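Local atomic coordinates of short-chain dehydrogenase/reductase SDR (Vibrio parahaemolyticus, PDB entry 3GUY), a protein that probably catalyses an NAD(P)-dependent oxidation or reduction and belongs to the short-chain dehydrogenase/reductase family. Residues Ala18-Ala23 with Ala199-His204; Thr75-Ala80 with Asn124-Met129; Ile4-Ala9 with Thr28-Arg33. The protein carries 2 engineered substitutions. One frame throughout, in Å; residues are numbered along the deposited sequence.

Contact 1 of 3, residues Ala18-Ala23 with Ala199-His204; sequences AKLYDA and AALMIH
Leu20 faces Leu201 where helix segments 18-23 and 199-204 pass each other, their axes 10.1 Å apart at closest approach and crossing at -53°. The nearest CA pair is that of these two leucines, at 7.5 Å. Leu20 and His204 carry the contact. In Leu20, CG lies anti to the carbonyl carbon, which sends the forked end toward helix 196-207: CD1 settles against the backbone of that helix, 3.4 Å from Ala200 O, and also meets His204 CB at 3.7 Å. The second branch, CD2, reaches CD2 of Leu201 at 3.8 Å, the two side chains crossing at about a right angle. In the Rossmann fold of this family both helices pack on the same side of the parallel sheet, helix 12-23 being the first after strand 4-7 and helix 196-207 the one before the last strand. His204 turns its ring toward Tyr21, CG anti to the backbone N (chi1 -175°). The imidazole presents its CD2 edge to a face of the Tyr21 ring, CD2 standing 3.7 Å from Tyr21 CE1 toward the rim. This is a T-shaped pair, centroids 5.1 Å apart and planes at 74°, while Leu20 CB lies over one face of the imidazole. His204 NE2 makes a weak hydrogen bond to Glu24 OE1, and Leu201 also packs on Ile210 of a second subunit.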
loop_
_atom_site.group_PDB
_atom_site.type_symbol
_atom_site.label_atom_id
_atom_site.label_comp_id
_atom_site.label_asym_id
_atom_site.label_seq_id
_atom_site.Cartn_x
_atom_site.Cartn_y
_atom_site.Cartn_z
ATOM N N ALA D 18 13.306 15.648 23.127
ATOM C CA ALA D 18 13.150 16.248 24.452
ATOM C C ALA D 18 13.930 17.587 24.519
ATOM O O ALA D 18 13.397 18.605 24.962
ATOM C CB ALA D 18 13.583 15.270 25.572
ATOM N N LYS D 19 15.170 17.578 24.033
ATOM C CA LYS D 19 16.038 18.754 24.100
ATOM C C LYS D 19 15.476 19.940 23.306
ATOM O O LYS D 19 15.522 21.082 23.800
ATOM C CB LYS D 19 17.445 18.404 23.632
ATOM C CG LYS D 19 18.101 17.430 24.542
ATOM C CD LYS D 19 19.389 16.915 23.974
ATOM C CE LYS D 19 20.054 15.963 24.944
ATOM N NZ LYS D 19 21.384 15.552 24.400
ATOM N N LEU D 20 14.919 19.690 22.110
ATOM C CA LEU D 20 14.374 20.783 21.282
ATOM C C LEU D 20 13.095 21.364 21.887
ATOM O O LEU D 20 12.849 22.591 21.805
ATOM C CB LEU D 20 14.104 20.337 19.829
ATOM C CG LEU D 20 15.246 19.837 18.922
ATOM C CD1 LEU D 20 14.608 19.352 17.611
ATOM C CD2 LEU D 20 16.348 20.862 18.615
ATOM N N TYR D 21 12.264 20.517 22.480
ATOM C CA TYR D 21 11.038 21.007 23.122
ATOM C C TYR D 21 11.407 21.802 24.399
ATOM O O TYR D 21 10.869 22.865 24.643
ATOM C CB TYR D 21 10.099 19.865 23.532
ATOM C CG TYR D 21 9.265 19.246 22.448
ATOM C CD1 TYR D 21 8.317 20.004 21.743
ATOM C CD2 TYR D 21 9.385 17.894 22.142
ATOM C CE1 TYR D 21 7.529 19.436 20.756
ATOM C CE2 TYR D 21 8.599 17.317 21.154
ATOM C CZ TYR D 21 7.668 18.090 20.475
ATOM O OH TYR D 21 6.885 17.510 19.507
ATOM N N ASP D 22 12.312 21.251 25.210
ATOM C CA ASP D 22 12.810 21.931 26.405
ATOM C C ASP D 22 13.408 23.310 26.067
ATOM O O ASP D 22 12.998 24.311 26.646
ATOM C CB ASP D 22 13.864 21.080 27.089
ATOM C CG ASP D 22 14.394 21.723 28.354
ATOM O OD1 ASP D 22 13.655 21.712 29.348
ATOM O OD2 ASP D 22 15.548 22.215 28.355
ATOM N N ALA D 23 14.384 23.343 25.161
ATOM C CA ALA D 23 14.924 24.596 24.594
ATOM C C ALA D 23 13.865 25.635 24.152
ATOM O O ALA D 23 14.174 26.824 24.125
ATOM C CB ALA D 23 15.826 24.289 23.436
ATOM N N ALA D 199 17.402 14.303 12.497
ATOM C CA ALA D 199 16.009 13.760 12.378
ATOM C C ALA D 199 15.055 14.502 13.271
ATOM O O ALA D 199 13.947 14.915 12.855
ATOM C CB ALA D 199 15.968 12.249 12.722
ATOM N N ALA D 200 15.493 14.723 14.522
ATOM C CA ALA D 200 14.627 15.365 15.514
ATOM C C ALA D 200 14.358 16.807 15.084
ATOM O O ALA D 200 13.250 17.279 15.249
ATOM C CB ALA D 200 15.241 15.316 16.913
ATOM N N LEU D 201 15.366 17.473 14.503
ATOM C CA LEU D 201 15.199 18.879 14.027
ATOM C C LEU D 201 14.120 18.965 12.940
ATOM O O LEU D 201 13.226 19.771 13.009
ATOM C CB LEU D 201 16.533 19.473 13.510
ATOM C CG LEU D 201 17.338 20.360 14.493
ATOM C CD1 LEU D 201 18.748 20.771 13.930
ATOM C CD2 LEU D 201 16.523 21.606 14.882
ATOM N N MET D 202 14.195 18.072 11.965
ATOM C CA MET D 202 13.184 17.995 10.881
ATOM C C MET D 202 11.787 17.620 11.336
ATOM O O MET D 202 10.783 18.206 10.840
ATOM C CB MET D 202 13.670 17.027 9.787
ATOM C CG MET D 202 14.842 17.612 8.998
ATOM S SD MET D 202 15.459 16.702 7.584
ATOM C CE MET D 202 16.486 15.557 8.405
ATOM N N ILE D 203 11.691 16.659 12.256
ATOM C CA ILE D 203 10.402 16.189 12.770
ATOM C C ILE D 203 9.776 17.314 13.569
ATOM O O ILE D 203 8.619 17.676 13.353
ATOM C CB ILE D 203 10.513 14.898 13.629
ATOM C CG1 ILE D 203 10.907 13.701 12.738
ATOM C CG2 ILE D 203 9.170 14.597 14.346
ATOM C CD1 ILE D 203 11.507 12.460 13.425
ATOM N N HIS D 204 10.559 17.883 14.473
ATOM C CA HIS D 204 10.113 19.022 15.246
ATOM C C HIS D 204 9.656 20.211 14.379
ATOM O O HIS D 204 8.579 20.734 14.585
ATOM C CB HIS D 204 11.206 19.454 16.220
ATOM C CG HIS D 204 10.768 20.557 17.122
ATOM N ND1 HIS D 204 10.920 21.885 16.788
ATOM C CD2 HIS D 204 10.113 20.533 18.301
ATOM C CE1 HIS D 204 10.402 22.634 17.740
ATOM N NE2 HIS D 204 9.900 21.839 18.669
#

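Contact 2 of 3, residues Thr75-Ala80 with Asn124-Met129; sequences TVVHSA and NVVMIM
Thr75 pairs with Asn124, and from there to His78 and Met127 the two strands run parallel in register, as neighbours in the central sheet of the Rossmann fold. Four backbone hydrogen bonds join them: Val76 N to Asn124 O, Val126 N to Val76 O (2.7 Å), His78 N to Val126 O and Ile128 N to His78 O. Weaker CA-H...O contacts fill in beside them, such as Val77 CA to Val126 O at 3.5 Å.

Apolar packing on the face of Val77 and Val126 sets the two valines side by side, with Val77 CG2 3.9 Å from Val126 CB. Farther on, Ile128 CD1 touches both Ser79 CB (3.6 Å) and Val77 CG1 (3.8 Å).

The other face holds a Met-aromatic contact. Met127, bent at chi2 and chi3, curls back so that CE comes 3.7 Å from His78 CD2, with SD 5.0 Å from the ring centroid and oblique to it.

Polar ends find partners elsewhere, Ser79 OG on Thr7 O and Asn124 OD1 on Lys167 NZ. Helix 12-23 covers the Val77 face and helices 93-118 and 141-160 the His78 face, while strands 4-7 and 167-174 flank the pair.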
loop_
_atom_site.group_PDB
_atom_site.type_symbol
_atom_site.label_atom_id
_atom_site.label_comp_id
_atom_site.label_asym_id
_atom_site.label_seq_id
_atom_site.Cartn_x
_atom_site.Cartn_y
_atom_site.Cartn_z
ATOM N N THR D 75 0.925 17.087 23.990
ATOM C CA THR D 75 1.517 16.179 23.000
ATOM C C THR D 75 2.053 14.954 23.733
ATOM O O THR D 75 2.521 15.047 24.884
ATOM C CB THR D 75 2.662 16.887 22.212
ATOM O OG1 THR D 75 2.161 18.118 21.674
ATOM C CG2 THR D 75 3.182 16.033 21.051
ATOM N N VAL D 76 1.917 13.804 23.069
ATOM C CA VAL D 76 2.577 12.591 23.461
ATOM C C VAL D 76 3.332 12.041 22.249
ATOM O O VAL D 76 2.764 11.833 21.170
ATOM C CB VAL D 76 1.610 11.533 24.011
ATOM C CG1 VAL D 76 2.416 10.332 24.399
ATOM C CG2 VAL D 76 0.759 12.101 25.198
ATOM N N VAL D 77 4.618 11.862 22.415
ATOM C CA VAL D 77 5.431 11.381 21.352
ATOM C C VAL D 77 5.851 9.973 21.723
ATOM O O VAL D 77 6.579 9.766 22.699
ATOM C CB VAL D 77 6.644 12.244 21.112
ATOM C CG1 VAL D 77 7.544 11.599 20.055
ATOM C CG2 VAL D 77 6.197 13.658 20.701
ATOM N N HIS D 78 5.430 9.003 20.934
ATOM C CA HIS D 78 5.849 7.635 21.203
ATOM C C HIS D 78 7.002 7.279 20.280
ATOM O O HIS D 78 6.803 7.142 19.078
ATOM C CB HIS D 78 4.660 6.669 21.041
ATOM C CG HIS D 78 4.993 5.231 21.321
ATOM N ND1 HIS D 78 5.397 4.791 22.558
ATOM C CD2 HIS D 78 5.049 4.147 20.505
ATOM C CE1 HIS D 78 5.647 3.487 22.512
ATOM N NE2 HIS D 78 5.455 3.072 21.272
ATOM N N SER D 79 8.194 7.157 20.848
ATOM C CA SER D 79 9.406 6.792 20.117
ATOM C C SER D 79 10.123 5.530 20.628
ATOM O O SER D 79 11.223 5.204 20.147
ATOM C CB SER D 79 10.388 7.972 20.042
ATOM O OG SER D 79 11.240 8.083 21.196
ATOM N N ALA D 80 9.506 4.807 21.561
ATOM C CA ALA D 80 10.006 3.522 22.039
ATOM C C ALA D 80 10.008 2.394 20.974
ATOM O O ALA D 80 9.063 2.234 20.212
ATOM C CB ALA D 80 9.156 3.064 23.254
ATOM N N ASN D 124 -2.108 15.669 20.633
ATOM C CA ASN D 124 -1.468 15.243 19.385
ATOM C C ASN D 124 -0.615 14.065 19.764
ATOM O O ASN D 124 0.311 14.199 20.569
ATOM C CB ASN D 124 -0.579 16.355 18.771
ATOM C CG ASN D 124 -1.388 17.415 18.009
ATOM O OD1 ASN D 124 -2.545 17.178 17.594
ATOM N ND2 ASN D 124 -0.776 18.612 17.830
ATOM N N VAL D 125 -0.971 12.889 19.250
ATOM C CA VAL D 125 -0.215 11.701 19.534
ATOM C C VAL D 125 0.707 11.454 18.354
ATOM O O VAL D 125 0.249 11.214 17.255
ATOM C CB VAL D 125 -1.161 10.533 19.789
ATOM C CG1 VAL D 125 -0.382 9.294 20.013
ATOM C CG2 VAL D 125 -2.033 10.875 21.033
ATOM N N VAL D 126 1.993 11.572 18.584
ATOM C CA VAL D 126 2.969 11.406 17.544
ATOM C C VAL D 126 3.515 9.988 17.641
ATOM O O VAL D 126 4.334 9.665 18.511
ATOM C CB VAL D 126 4.109 12.415 17.641
ATOM C CG1 VAL D 126 5.146 12.149 16.517
ATOM C CG2 VAL D 126 3.562 13.875 17.610
ATOM N N MET D 127 3.104 9.152 16.697
ATOM C CA MET D 127 3.594 7.762 16.673
ATOM C C MET D 127 4.802 7.580 15.742
ATOM O O MET D 127 4.687 7.633 14.525
ATOM C CB MET D 127 2.439 6.852 16.299
ATOM C CG MET D 127 1.242 6.892 17.304
ATOM S SD MET D 127 1.548 6.149 18.969
ATOM C CE MET D 127 2.128 4.537 18.273
ATOM N N ILE D 128 5.978 7.332 16.307
ATOM C CA ILE D 128 7.162 7.174 15.480
ATOM C C ILE D 128 7.355 5.707 15.116
ATOM O O ILE D 128 7.441 4.831 15.997
ATOM C CB ILE D 128 8.408 7.750 16.125
ATOM C CG1 ILE D 128 8.175 9.259 16.427
ATOM C CG2 ILE D 128 9.615 7.537 15.226
ATOM C CD1 ILE D 128 9.292 9.869 17.145
ATOM N N MET D 129 7.399 5.444 13.809
ATOM C CA MET D 129 7.487 4.076 13.325
ATOM C C MET D 129 8.837 3.951 12.622
ATOM O O MET D 129 9.878 4.174 13.219
ATOM C CB MET D 129 6.251 3.713 12.429
ATOM C CG MET D 129 4.989 3.446 13.236
ATOM S SD MET D 129 3.439 3.444 12.373
ATOM C CE MET D 129 3.364 5.261 12.166
#

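Contact 3 of 3, residues Ile4-Ala9 with Thr28-Arg33; sequences IVITGA and TYLTGR
Thr31 holds its methyl between the backbone N and the carbonyl carbon, with OG1 swung anti to the N (chi1 -164°), and Thr7 puts OG1 between the backbone N and the carbonyl carbon (chi1 75°), which leaves CG2 anti to the carbonyl carbon. Together these rotations bring the two methyls together, the side chains lying side by side, Thr7 CG2 only 3.4 Å from Thr31 CG2, closer than carbons usually pack. They also turn the hydroxyls to partners beyond the pair: Thr31 OG1 to Arg52 O, and Thr7 OG1 weakly to His78 ND1 and Ala80 N.

Earlier along the strands, Ile6 and Leu30 lie side by side and point the same way, with Ile6 CD1 4.0 Å from Leu30 CD2. Leu30 is shared, since its CB also meets the methyl of Ala9 at 3.7 Å. Across the sheet, on the face of Val5 and Tyr29, contact is looser, Val5 CG2 standing 4.4 Å from Tyr29 CB while the phenol leads away.

The backbones run parallel in register from Ile4 opposite Thr28. Tyr29 N donates to Ile4 O at 2.8 Å from 26° off the carbonyl plane, and Ile6 N to Tyr29 O and Thr31 N to Ile6 O continue the pattern. At Gly8, with positive phi, the chain turns, and Ala9 N comes back to Thr31 O at 2.9 Å. That turn opens a sequence matching the TGxxxGxG motif that in this family lines the dinucleotide site, so it probably does so here.

Strand 4-7, helix 12-23 and strand 28-32 form a beta-alpha-beta unit. Its helix rests on Ile4, Ile6 and Leu30, helix 35-42 adds cover over Leu30, and strands 75-78 and 51-53 extend the sheet beyond strands 4-7 and 28-32 respectively.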
loop_
_atom_site.group_PDB
_atom_site.type_symbol
_atom_site.label_atom_id
_atom_site.label_comp_id
_atom_site.label_asym_id
_atom_site.label_seq_id
_atom_site.Cartn_x
_atom_site.Cartn_y
_atom_site.Cartn_z
ATOM N N ILE D 4 4.488 17.855 27.374
ATOM C CA ILE D 4 4.902 16.907 26.340
ATOM C C ILE D 4 5.450 15.632 27.006
ATOM O O ILE D 4 6.482 15.652 27.700
ATOM C CB ILE D 4 5.970 17.441 25.365
ATOM C CG1 ILE D 4 5.749 18.929 24.965
ATOM C CG2 ILE D 4 6.024 16.517 24.127
ATOM C CD1 ILE D 4 4.364 19.279 24.460
ATOM N N VAL D 5 4.729 14.540 26.806
ATOM C CA VAL D 5 5.160 13.218 27.240
ATOM C C VAL D 5 5.862 12.505 26.090
ATOM O O VAL D 5 5.278 12.366 24.999
ATOM C CB VAL D 5 3.961 12.376 27.696
ATOM C CG1 VAL D 5 4.472 10.999 28.209
ATOM C CG2 VAL D 5 3.202 13.139 28.777
ATOM N N ILE D 6 7.091 12.067 26.349
ATOM C CA ILE D 6 7.922 11.365 25.394
ATOM C C ILE D 6 8.405 9.975 25.879
ATOM O O ILE D 6 9.153 9.869 26.861
ATOM C CB ILE D 6 9.170 12.185 25.037
ATOM C CG1 ILE D 6 8.761 13.628 24.634
ATOM C CG2 ILE D 6 9.982 11.445 23.908
ATOM C CD1 ILE D 6 9.929 14.565 24.462
ATOM N N THR D 7 7.998 8.924 25.159
ATOM C CA THR D 7 8.530 7.588 25.436
ATOM C C THR D 7 9.773 7.342 24.594
ATOM O O THR D 7 9.976 7.979 23.556
ATOM C CB THR D 7 7.516 6.492 25.188
ATOM O OG1 THR D 7 7.375 6.311 23.776
ATOM C CG2 THR D 7 6.177 6.847 25.825
ATOM N N GLY D 8 10.613 6.416 25.047
ATOM C CA GLY D 8 11.862 6.133 24.394
ATOM C C GLY D 8 12.799 7.304 24.502
ATOM O O GLY D 8 13.630 7.505 23.631
ATOM N N ALA D 9 12.691 8.032 25.614
ATOM C CA ALA D 9 13.312 9.336 25.773
ATOM C C ALA D 9 14.722 9.309 26.405
ATOM O O ALA D 9 15.341 10.378 26.568
ATOM C CB ALA D 9 12.369 10.276 26.572
ATOM N N THR D 28 8.418 18.989 29.650
ATOM C CA THR D 28 8.495 17.585 29.222
ATOM C C THR D 28 8.460 16.582 30.419
ATOM O O THR D 28 8.966 16.876 31.518
ATOM C CB THR D 28 9.767 17.340 28.445
ATOM O OG1 THR D 28 10.910 17.578 29.296
ATOM C CG2 THR D 28 9.813 18.239 27.235
ATOM N N TYR D 29 7.817 15.431 30.195
ATOM C CA TYR D 29 7.883 14.254 31.072
ATOM C C TYR D 29 8.438 13.065 30.278
ATOM O O TYR D 29 7.870 12.670 29.266
ATOM C CB TYR D 29 6.497 13.923 31.595
ATOM C CG TYR D 29 6.526 12.963 32.774
ATOM C CD1 TYR D 29 6.631 13.445 34.101
ATOM C CD2 TYR D 29 6.473 11.595 32.575
ATOM C CE1 TYR D 29 6.660 12.577 35.178
ATOM C CE2 TYR D 29 6.494 10.713 33.655
ATOM C CZ TYR D 29 6.584 11.208 34.954
ATOM O OH TYR D 29 6.608 10.305 35.998
ATOM N N LEU D 30 9.583 12.546 30.702
ATOM C CA LEU D 30 10.317 11.563 29.944
ATOM C C LEU D 30 10.211 10.138 30.522
ATOM O O LEU D 30 10.311 9.920 31.747
ATOM C CB LEU D 30 11.781 11.948 29.835
ATOM C CG LEU D 30 12.115 13.353 29.304
ATOM C CD1 LEU D 30 13.523 13.331 28.782
ATOM C CD2 LEU D 30 11.184 13.884 28.237
ATOM N N THR D 31 10.000 9.159 29.631
ATOM C CA THR D 31 9.976 7.777 30.065
ATOM C C THR D 31 10.927 6.951 29.183
ATOM O O THR D 31 11.225 7.298 28.027
ATOM C CB THR D 31 8.532 7.188 30.154
ATOM O OG1 THR D 31 8.569 5.984 30.936
ATOM C CG2 THR D 31 7.960 6.858 28.766
ATOM N N GLY D 32 11.446 5.895 29.776
ATOM C CA GLY D 32 12.390 4.970 29.123
ATOM C C GLY D 32 12.547 3.793 30.056
ATOM O O GLY D 32 11.880 3.734 31.107
ATOM N N ARG D 33 13.436 2.862 29.717
ATOM C CA ARG D 33 13.586 1.668 30.560
ATOM C C ARG D 33 14.569 1.910 31.701
ATOM O O ARG D 33 14.379 1.357 32.778
ATOM C CB ARG D 33 13.873 0.395 29.742
ATOM C CG ARG D 33 12.555 -0.198 29.098
ATOM C CD ARG D 33 12.593 -1.720 28.797
ATOM N NE ARG D 33 13.914 -2.213 28.365
ATOM C CZ ARG D 33 14.449 -2.043 27.151
ATOM N NH1 ARG D 33 13.805 -1.367 26.210
ATOM N NH2 ARG D 33 15.651 -2.543 26.871
#

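Contacts 2 and 3 are buried and belong to one parallel sheet, joined at its middle because strands 4-7 and 75-78 are neighbours; Val77 N lies 2.7 Å from Val5 O, a probable hydrogen bond. Both depend on regular backbone hydrogen bonding with mostly aliphatic side chains, and a His-Met contact on one face of contact 2. Contact 1, partly buried and farther from the centre, joins two helices by side-chain packing, one leucine methyl resting on backbone. Helix 12-23 ties the three together: Ala18 packs on Ile6 and Leu30 of contact 3, and Tyr21, whose ring meets His204, also reaches Val77 of contact 2. Contact 2 is nested within the chain loop that contact 1 closes.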